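Local coordinates for putative prephenate dehydratase (Streptococcus mutans, PDB 4LUB), which probably catalyses the conversion of prephenate to phenylpyruvate, with loss of carbon dioxide and water, in phenylalanine biosynthesis, at residues Met3-Leu8 with Phe48-Val53; Ile74-Glu79 with Trp176-Glu181; Gln192-Ala197 with Leu268-Val273. One frame throughout, in Å; residues are numbered along the deposited sequence.

In the fold
All three contacts are buried strand pairings in one continuous mixed sheet, yet their chemistry differs. Contact 1, parallel and apolar, lies farthest from the centre of the chain. Contact 2, antiparallel and bulged, buries a tryptophan and a glutamate. Contact 3, also antiparallel and bulged, adds polar side chains and a water. Strands 48-55 and 172-179 are neighbours, so contacts 1 and 2 touch; strands 75-83 and 264-274 are neighbours, so contacts 2 and 3 touch, with Trp176 meeting Tyr271. Contacts 1 and 3 stay apart, their centres about 17 Å from each other. Contact 2 lies between the other two, and its strand 75-83 pairs with strand 264-274, largely in the ACT range.

Contact 1 (Met3-Leu8 with Phe48-Val53); sequences MKIAYL and FAIVPV
Ile5 and Ile50 both carry CG1 beside the backbone N, with chi1 at -83° in Ile5 and -74° in Ile50. This leaves Ile5 CG2 opposite its own N, where the Ile50 CD1 methyl reaches it across the strands; the two methyls are 3.5 Å apart, tighter than usual van der Waals contact. The other branch of Ile5 serves Phe48: CG1 sits 4.0 Å from Phe48 CB and near the plane of the ring, at its edge. Tyr7 shares this face, but its ring leads away and stacks with His16. On the opposite face the two alanine methyls approach, Ala6 CB lying 4.4 Å from Ala49 CB, and Val37 of helix 34-42 packs over both. Further along, Leu8 CD2 meets Pro52 CG at 3.8 Å, the two side chains at about a right angle.

The strands run parallel, and the backbone of Ala6 is gripped at both ends: its N bonds to Phe48 O at 3.1 Å, and its O takes the N-H of Ile50 at 2.8 Å. Leu8 N to Ile50 O is weak. Between the two strands the chain makes two beta-alpha-beta crossovers by way of strand 27-31, which flanks strand 4-8 on its other side. Ala6 thus has both its backbone N-H and its C=O satisfied across the pair, and the side-chain contacts are all apolar, so the polar bonding here is left to the backbone.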
loop_
_atom_site.group_PDB
_atom_site.type_symbol
_atom_site.label_atom_id
_atom_site.label_comp_id
_atom_site.label_asym_id
_atom_site.label_seq_id
_atom_site.Cartn_x
_atom_site.Cartn_y
_atom_site.Cartn_z
ATOM N N MET B 3 16.728 -13.059 -26.446
ATOM C CA MET B 3 18.185 -13.128 -26.549
ATOM C C MET B 3 18.877 -12.463 -25.361
ATOM O O MET B 3 19.588 -13.117 -24.607
ATOM C CB MET B 3 18.658 -12.483 -27.848
ATOM C CG MET B 3 19.351 -13.432 -28.801
ATOM S SD MET B 3 19.944 -12.527 -30.224
ATOM C CE MET B 3 20.151 -13.850 -31.403
ATOM N N LYS B 4 18.689 -11.151 -25.229
ATOM C CA LYS B 4 19.269 -10.357 -24.138
ATOM C C LYS B 4 18.272 -10.032 -23.030
ATOM O O LYS B 4 17.115 -9.726 -23.298
ATOM C CB LYS B 4 19.866 -9.058 -24.681
ATOM C CG LYS B 4 20.919 -9.305 -25.755
ATOM C CD LYS B 4 21.585 -8.018 -26.243
ATOM C CE LYS B 4 22.988 -8.286 -26.798
ATOM N NZ LYS B 4 23.688 -7.004 -27.106
ATOM N N ILE B 5 18.726 -10.123 -21.789
ATOM C CA ILE B 5 17.875 -9.875 -20.640
ATOM C C ILE B 5 18.457 -8.873 -19.655
ATOM O O ILE B 5 19.600 -9.003 -19.224
ATOM C CB ILE B 5 17.584 -11.181 -19.896
ATOM C CG1 ILE B 5 16.425 -11.915 -20.562
ATOM C CG2 ILE B 5 17.092 -10.896 -18.505
ATOM C CD1 ILE B 5 16.815 -12.865 -21.628
ATOM N N ALA B 6 17.661 -7.861 -19.324
ATOM C CA ALA B 6 18.044 -6.867 -18.329
ATOM C C ALA B 6 17.603 -7.289 -16.933
ATOM O O ALA B 6 16.501 -7.818 -16.755
ATOM C CB ALA B 6 17.443 -5.515 -18.670
ATOM N N TYR B 7 18.455 -7.038 -15.945
ATOM C CA TYR B 7 18.119 -7.334 -14.558
ATOM C C TYR B 7 18.670 -6.236 -13.664
ATOM O O TYR B 7 19.517 -5.450 -14.090
ATOM C CB TYR B 7 18.650 -8.707 -14.125
ATOM C CG TYR B 7 20.164 -8.836 -14.106
ATOM C CD1 TYR B 7 20.860 -9.237 -15.237
ATOM C CD2 TYR B 7 20.891 -8.555 -12.956
ATOM C CE1 TYR B 7 22.243 -9.358 -15.229
ATOM C CE2 TYR B 7 22.277 -8.671 -12.934
ATOM C CZ TYR B 7 22.947 -9.072 -14.076
ATOM O OH TYR B 7 24.316 -9.193 -14.069
ATOM N N LEU B 8 18.171 -6.170 -12.437
ATOM C CA LEU B 8 18.654 -5.190 -11.485
ATOM C C LEU B 8 20.023 -5.631 -10.981
ATOM O O LEU B 8 20.159 -6.670 -10.326
ATOM C CB LEU B 8 17.657 -5.026 -10.330
ATOM C CG LEU B 8 18.088 -4.144 -9.157
ATOM C CD1 LEU B 8 18.271 -2.710 -9.616
ATOM C CD2 LEU B 8 17.057 -4.202 -8.046
ATOM N N PHE B 48 13.532 -8.989 -22.331
ATOM C CA PHE B 48 12.745 -9.143 -21.116
ATOM C C PHE B 48 13.487 -8.368 -20.049
ATOM O O PHE B 48 14.695 -8.173 -20.164
ATOM C CB PHE B 48 12.591 -10.617 -20.683
ATOM C CG PHE B 48 11.799 -11.472 -21.639
ATOM C CD1 PHE B 48 10.414 -11.538 -21.547
ATOM C CD2 PHE B 48 12.436 -12.219 -22.620
ATOM C CE1 PHE B 48 9.680 -12.315 -22.425
ATOM C CE2 PHE B 48 11.711 -12.994 -23.498
ATOM C CZ PHE B 48 10.333 -13.044 -23.403
ATOM N N ALA B 49 12.783 -7.912 -19.024
ATOM C CA ALA B 49 13.453 -7.300 -17.890
ATOM C C ALA B 49 13.002 -8.003 -16.618
ATOM O O ALA B 49 11.858 -8.448 -16.525
ATOM C CB ALA B 49 13.153 -5.814 -17.835
ATOM N N ILE B 50 13.914 -8.138 -15.659
ATOM C CA ILE B 50 13.608 -8.784 -14.386
ATOM C C ILE B 50 13.832 -7.808 -13.240
ATOM O O ILE B 50 14.913 -7.232 -13.096
ATOM C CB ILE B 50 14.443 -10.077 -14.169
ATOM C CG1 ILE B 50 13.925 -11.207 -15.051
ATOM C CG2 ILE B 50 14.232 -10.616 -12.772
ATOM C CD1 ILE B 50 14.270 -11.113 -16.493
ATOM N N VAL B 51 12.780 -7.602 -12.455
ATOM C CA VAL B 51 12.798 -6.668 -11.338
ATOM C C VAL B 51 12.114 -7.261 -10.108
ATOM O O VAL B 51 11.186 -8.058 -10.235
ATOM C CB VAL B 51 12.100 -5.326 -11.693
ATOM C CG1 VAL B 51 12.835 -4.601 -12.824
ATOM C CG2 VAL B 51 10.617 -5.542 -12.024
ATOM N N PRO B 52 12.582 -6.884 -8.907
ATOM C CA PRO B 52 11.846 -7.193 -7.676
ATOM C C PRO B 52 10.561 -6.383 -7.629
ATOM O O PRO B 52 10.574 -5.214 -8.031
ATOM C CB PRO B 52 12.808 -6.775 -6.563
ATOM C CG PRO B 52 13.670 -5.727 -7.185
ATOM C CD PRO B 52 13.782 -6.064 -8.649
ATOM N N VAL B 53 9.445 -6.989 -7.227
ATOM C CA VAL B 53 8.221 -6.206 -7.095
ATOM C C VAL B 53 7.649 -6.159 -5.676
ATOM O O VAL B 53 7.030 -5.172 -5.300
ATOM C CB VAL B 53 7.129 -6.706 -8.085
ATOM C CG1 VAL B 53 7.737 -6.941 -9.459
ATOM C CG2 VAL B 53 6.397 -7.947 -7.568
#

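Contact 2 (Ile74-Glu79 with Trp176-Glu181); sequences IEAVAE and WVLGDE
A classic beta bulge interrupts this antiparallel pair, with two residues, Val77 and Ala78, set against the single Val177. Val177 O takes the N-H of Val77 at 2.7 Å, almost dead straight at 177°, while Ala78 N reaches the same oxygen only weakly. Ala78 O answers with a 2.7 Å bond from Val177 N. On one side of the extra residue, Gly179 N bonds to Glu75 O at 2.9 Å; on the other, Trp176 pairs with Glu79 through their side chains.

Glu79 keeps CG opposite its backbone N (chi1 -176°) and stays extended, which carries its carboxylate to the rim of the indole. Trp176 NE1 donates to Glu79 OE1 at 2.8 Å; the oxygen lies in the indole plane, while NE1 comes in on its anti side, 27° out of the carboxylate plane. Arg174 also forms a salt bridge to OE1, so this buried oxygen has two partners, which probably steady its negative charge. Over one face of the indole sits Ala76 CB, in a CH-pi contact 3.8 Å from the centroid of the six-membered ring.

Strand 172-179 runs between strands 48-55 and 75-83 within the prephenate dehydratase region, and strand 75-83, bulged on this edge, pairs on its other edge with strand 264-274 of the ACT region.

At the far end Ile74 CD1 presses on Leu178 CB at 3.4 Å, a tight fit crossing at about a right angle. Val77 CG2 lies 3.4 Å from Glu181 O, where the chain beyond Gly179 turns back over it, and Pro183 packs against Val77 as well.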
loop_
_atom_site.group_PDB
_atom_site.type_symbol
_atom_site.label_atom_id
_atom_site.label_comp_id
_atom_site.label_asym_id
_atom_site.label_seq_id
_atom_site.Cartn_x
_atom_site.Cartn_y
_atom_site.Cartn_z
ATOM N N ILE B 74 4.312 -2.313 -20.923
ATOM C CA ILE B 74 4.960 -3.611 -20.845
ATOM C C ILE B 74 4.197 -4.407 -19.789
ATOM O O ILE B 74 3.574 -3.815 -18.912
ATOM C CB ILE B 74 6.456 -3.462 -20.483
ATOM C CG1 ILE B 74 7.198 -4.782 -20.604
ATOM C CG2 ILE B 74 6.625 -2.897 -19.073
ATOM C CD1 ILE B 74 8.638 -4.657 -20.197
ATOM N N GLU B 75 4.232 -5.732 -19.865
ATOM C CA GLU B 75 3.518 -6.564 -18.893
ATOM C C GLU B 75 4.401 -7.555 -18.151
ATOM O O GLU B 75 5.407 -8.023 -18.684
ATOM C CB GLU B 75 2.376 -7.331 -19.565
ATOM C CG GLU B 75 1.299 -6.453 -20.163
ATOM C CD GLU B 75 0.151 -7.256 -20.751
ATOM O OE1 GLU B 75 0.127 -8.493 -20.566
ATOM O OE2 GLU B 75 -0.735 -6.647 -21.390
ATOM N N ALA B 76 4.043 -7.846 -16.902
ATOM C CA ALA B 76 4.555 -9.046 -16.248
ATOM C C ALA B 76 4.101 -10.311 -16.996
ATOM O O ALA B 76 2.910 -10.502 -17.254
ATOM C CB ALA B 76 4.105 -9.083 -14.801
ATOM N N VAL B 77 5.050 -11.159 -17.374
ATOM C CA VAL B 77 4.719 -12.380 -18.111
ATOM C C VAL B 77 5.124 -13.646 -17.355
ATOM O O VAL B 77 4.792 -14.757 -17.763
ATOM C CB VAL B 77 5.362 -12.375 -19.521
ATOM C CG1 VAL B 77 4.729 -11.293 -20.374
ATOM C CG2 VAL B 77 6.883 -12.195 -19.441
ATOM N N ALA B 78 5.842 -13.468 -16.251
ATOM C CA ALA B 78 6.160 -14.561 -15.341
ATOM C C ALA B 78 6.563 -13.991 -13.987
ATOM O O ALA B 78 7.166 -12.915 -13.915
ATOM C CB ALA B 78 7.276 -15.435 -15.906
ATOM N N GLU B 79 6.241 -14.718 -12.921
ATOM C CA GLU B 79 6.685 -14.357 -11.578
ATOM C C GLU B 79 7.544 -15.452 -10.942
ATOM O O GLU B 79 7.172 -16.620 -10.968
ATOM C CB GLU B 79 5.477 -14.074 -10.684
ATOM C CG GLU B 79 5.833 -13.590 -9.290
ATOM C CD GLU B 79 4.597 -13.341 -8.453
ATOM O OE1 GLU B 79 3.793 -12.482 -8.854
ATOM O OE2 GLU B 79 4.462 -13.937 -7.367
ATOM N N TRP B 176 9.202 -10.085 -10.983
ATOM C CA TRP B 176 8.523 -10.213 -12.256
ATOM C C TRP B 176 9.463 -10.231 -13.451
ATOM O O TRP B 176 10.435 -9.479 -13.510
ATOM C CB TRP B 176 7.506 -9.083 -12.417
ATOM C CG TRP B 176 6.239 -9.333 -11.679
ATOM C CD1 TRP B 176 5.891 -10.470 -10.999
ATOM C CD2 TRP B 176 5.150 -8.422 -11.529
ATOM N NE1 TRP B 176 4.641 -10.318 -10.441
ATOM C CE2 TRP B 176 4.162 -9.073 -10.763
ATOM C CE3 TRP B 176 4.909 -7.117 -11.981
ATOM C CZ2 TRP B 176 2.959 -8.463 -10.424
ATOM C CZ3 TRP B 176 3.713 -6.513 -11.650
ATOM C CH2 TRP B 176 2.748 -7.187 -10.876
ATOM N N VAL B 177 9.150 -11.107 -14.398
ATOM C CA VAL B 177 9.733 -11.042 -15.717
ATOM C C VAL B 177 8.806 -10.196 -16.571
ATOM O O VAL B 177 7.637 -10.527 -16.759
ATOM C CB VAL B 177 9.924 -12.440 -16.346
ATOM C CG1 VAL B 177 10.548 -12.321 -17.720
ATOM C CG2 VAL B 177 10.765 -13.330 -15.438
ATOM N N LEU B 178 9.323 -9.063 -17.024
ATOM C CA LEU B 178 8.578 -8.154 -17.882
ATOM C C LEU B 178 8.930 -8.355 -19.340
ATOM O O LEU B 178 10.100 -8.470 -19.693
ATOM C CB LEU B 178 8.830 -6.693 -17.483
ATOM C CG LEU B 178 8.360 -6.055 -16.172
ATOM C CD1 LEU B 178 7.682 -7.024 -15.221
ATOM C CD2 LEU B 178 9.442 -5.211 -15.491
ATOM N N GLY B 179 7.910 -8.360 -20.186
ATOM C CA GLY B 179 8.122 -8.447 -21.613
ATOM C C GLY B 179 6.822 -8.507 -22.379
ATOM O O GLY B 179 5.787 -8.018 -21.921
ATOM N N ASP B 180 6.882 -9.108 -23.558
ATOM C CA ASP B 180 5.774 -9.062 -24.496
ATOM C C ASP B 180 5.233 -10.477 -24.714
ATOM O O ASP B 180 4.083 -10.656 -25.102
ATOM C CB ASP B 180 6.227 -8.423 -25.816
ATOM C CG ASP B 180 5.147 -8.432 -26.884
ATOM O OD1 ASP B 180 3.949 -8.457 -26.531
ATOM O OD2 ASP B 180 5.498 -8.401 -28.086
ATOM N N GLU B 181 6.048 -11.491 -24.431
ATOM C CA GLU B 181 5.560 -12.861 -24.554
ATOM C C GLU B 181 5.821 -13.719 -23.322
ATOM O O GLU B 181 6.733 -13.451 -22.547
ATOM C CB GLU B 181 6.235 -13.525 -25.762
ATOM C CG GLU B 181 6.457 -12.606 -26.962
ATOM C CD GLU B 181 7.144 -13.300 -28.124
ATOM O OE1 GLU B 181 7.125 -14.547 -28.180
ATOM O OE2 GLU B 181 7.753 -12.589 -28.954
#

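Contact 3 (Gln192-Ala197 with Leu268-Val273); sequences QKISLA and LGKYAV
Strands 192-197 and 268-273 run almost exactly antiparallel, their short axes 4.8 Å apart at closest approach. Lys193 N to Tyr271 O and Tyr271 N to Lys193 O are both 3.1 Å and nearly straight. Ser195 N then bonds to Gly269 O at 2.9 Å. A classic beta bulge follows, Leu268 and Gly269 sharing Ser195, whose O takes a 2.8 Å bond from Leu268 N and a weak one from Gly269 N.

Tyr271 has CG between its backbone N and carbonyl carbon (chi1 48°), which folds the ring over the neighbouring strand. Lys193 O lies over the centre of one face, 4.0 Å above the plane. At the rim, Tyr271 OH donates to Ser195 OG at 2.7 Å, the serine oxygen lying in the ring plane. Ser195 OG also bonds to Asp242, so the serine links tyrosine to aspartate and probably helps fix the rotation of the phenol. Lys193 CB rests against Tyr271 CE1. On the other face, the Ile194 and Lys270 side chains lie side by side, pointing the same way, with Ile194 CD1 3.9 Å from Lys270 CG. A water sits between Gln192 OE1 and Tyr271 O, while Gln192 NE2 bonds to Glu189.

Strand 189-199 has strand 237-244 on its other side and strand 222-229 beyond. Together with helices 208-216 and 248-261 this is the beta-alpha-beta-beta-alpha-beta arrangement of an ACT domain, and the contact joins its first and last strands.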
loop_
_atom_site.group_PDB
_atom_site.type_symbol
_atom_site.label_atom_id
_atom_site.label_comp_id
_atom_site.label_asym_id
_atom_site.label_seq_id
_atom_site.Cartn_x
_atom_site.Cartn_y
_atom_site.Cartn_z
ATOM N N GLN B 192 -1.472 -19.174 -10.615
ATOM C CA GLN B 192 -1.765 -18.297 -11.745
ATOM C C GLN B 192 -2.443 -17.012 -11.288
ATOM O O GLN B 192 -3.440 -17.052 -10.559
ATOM C CB GLN B 192 -2.636 -19.022 -12.770
ATOM C CG GLN B 192 -2.026 -20.329 -13.243
ATOM C CD GLN B 192 -1.215 -20.169 -14.513
ATOM O OE1 GLN B 192 -1.230 -19.112 -15.144
ATOM N NE2 GLN B 192 -0.479 -21.213 -14.882
ATOM N N LYS B 193 -1.915 -15.870 -11.724
ATOM C CA LYS B 193 -2.448 -14.600 -11.250
ATOM C C LYS B 193 -2.600 -13.573 -12.358
ATOM O O LYS B 193 -2.019 -13.708 -13.424
ATOM C CB LYS B 193 -1.547 -14.022 -10.146
ATOM C CG LYS B 193 -1.750 -14.671 -8.778
ATOM C CD LYS B 193 -0.784 -14.112 -7.739
ATOM C CE LYS B 193 -0.975 -14.782 -6.384
ATOM N NZ LYS B 193 -0.059 -14.238 -5.334
ATOM N N ILE B 194 -3.378 -12.535 -12.073
ATOM C CA ILE B 194 -3.474 -11.376 -12.940
ATOM C C ILE B 194 -3.349 -10.170 -12.026
ATOM O O ILE B 194 -3.939 -10.137 -10.946
ATOM C CB ILE B 194 -4.805 -11.333 -13.755
ATOM C CG1 ILE B 194 -4.930 -10.014 -14.509
ATOM C CG2 ILE B 194 -6.029 -11.525 -12.849
ATOM C CD1 ILE B 194 -5.989 -10.035 -15.605
ATOM N N SER B 195 -2.550 -9.195 -12.442
ATOM C CA SER B 195 -2.392 -7.965 -11.674
ATOM C C SER B 195 -2.958 -6.789 -12.441
ATOM O O SER B 195 -2.709 -6.633 -13.637
ATOM C CB SER B 195 -0.924 -7.709 -11.331
ATOM O OG SER B 195 -0.416 -8.730 -10.495
ATOM N N LEU B 196 -3.723 -5.964 -11.744
ATOM C CA LEU B 196 -4.395 -4.848 -12.371
ATOM C C LEU B 196 -4.030 -3.562 -11.657
ATOM O O LEU B 196 -3.791 -3.560 -10.444
ATOM C CB LEU B 196 -5.916 -5.032 -12.330
ATOM C CG LEU B 196 -6.556 -6.181 -13.113
ATOM C CD1 LEU B 196 -8.019 -6.351 -12.683
ATOM C CD2 LEU B 196 -6.426 -6.057 -14.621
ATOM N N ALA B 197 -3.951 -2.471 -12.407
ATOM C CA ALA B 197 -3.951 -1.158 -11.788
ATOM C C ALA B 197 -5.291 -0.482 -12.081
ATOM O O ALA B 197 -5.621 -0.236 -13.241
ATOM C CB ALA B 197 -2.780 -0.316 -12.296
ATOM N N LEU B 268 -1.476 -5.107 -15.671
ATOM C CA LEU B 268 -0.038 -5.077 -15.452
ATOM C C LEU B 268 0.596 -6.402 -15.850
ATOM O O LEU B 268 1.775 -6.448 -16.185
ATOM C CB LEU B 268 0.282 -4.767 -13.985
ATOM C CG LEU B 268 -0.206 -3.433 -13.424
ATOM C CD1 LEU B 268 0.236 -3.294 -11.980
ATOM C CD2 LEU B 268 0.327 -2.277 -14.254
ATOM N N GLY B 269 -0.193 -7.474 -15.840
ATOM C CA GLY B 269 0.322 -8.783 -16.195
ATOM C C GLY B 269 -0.630 -9.948 -15.989
ATOM O O GLY B 269 -1.449 -9.931 -15.070
ATOM N N LYS B 270 -0.540 -10.934 -16.881
ATOM C CA LYS B 270 -1.083 -12.277 -16.661
ATOM C C LYS B 270 0.062 -13.279 -16.658
ATOM O O LYS B 270 0.783 -13.392 -17.645
ATOM C CB LYS B 270 -2.109 -12.680 -17.730
ATOM C CG LYS B 270 -3.283 -11.740 -17.919
ATOM C CD LYS B 270 -4.229 -12.324 -18.955
ATOM C CE LYS B 270 -5.300 -11.348 -19.396
ATOM N NZ LYS B 270 -6.204 -11.986 -20.402
ATOM N N TYR B 271 0.250 -14.004 -15.561
ATOM C CA TYR B 271 1.496 -14.753 -15.426
ATOM C C TYR B 271 1.341 -15.984 -14.554
ATOM O O TYR B 271 0.452 -16.051 -13.701
ATOM C CB TYR B 271 2.591 -13.851 -14.842
ATOM C CG TYR B 271 2.129 -13.090 -13.617
ATOM C CD1 TYR B 271 2.185 -13.675 -12.354
ATOM C CD2 TYR B 271 1.614 -11.797 -13.720
ATOM C CE1 TYR B 271 1.751 -13.000 -11.227
ATOM C CE2 TYR B 271 1.175 -11.108 -12.593
ATOM C CZ TYR B 271 1.251 -11.721 -11.347
ATOM O OH TYR B 271 0.821 -11.062 -10.221
ATOM N N ALA B 272 2.234 -16.948 -14.754
ATOM C CA ALA B 272 2.374 -18.054 -13.815
ATOM C C ALA B 272 3.325 -17.650 -12.691
ATOM O O ALA B 272 4.210 -16.810 -12.882
ATOM C CB ALA B 272 2.880 -19.306 -14.529
ATOM N N VAL B 273 3.105 -18.222 -11.512
ATOM C CA VAL B 273 3.985 -18.028 -10.369
ATOM C C VAL B 273 4.860 -19.252 -10.127
ATOM O O VAL B 273 4.354 -20.356 -9.956
ATOM C CB VAL B 273 3.182 -17.720 -9.083
ATOM C CG1 VAL B 273 4.126 -17.457 -7.906
ATOM C CG2 VAL B 273 2.212 -16.559 -9.321
HETATM O O HOH W 1 -2.277 -16.419 -15.154
#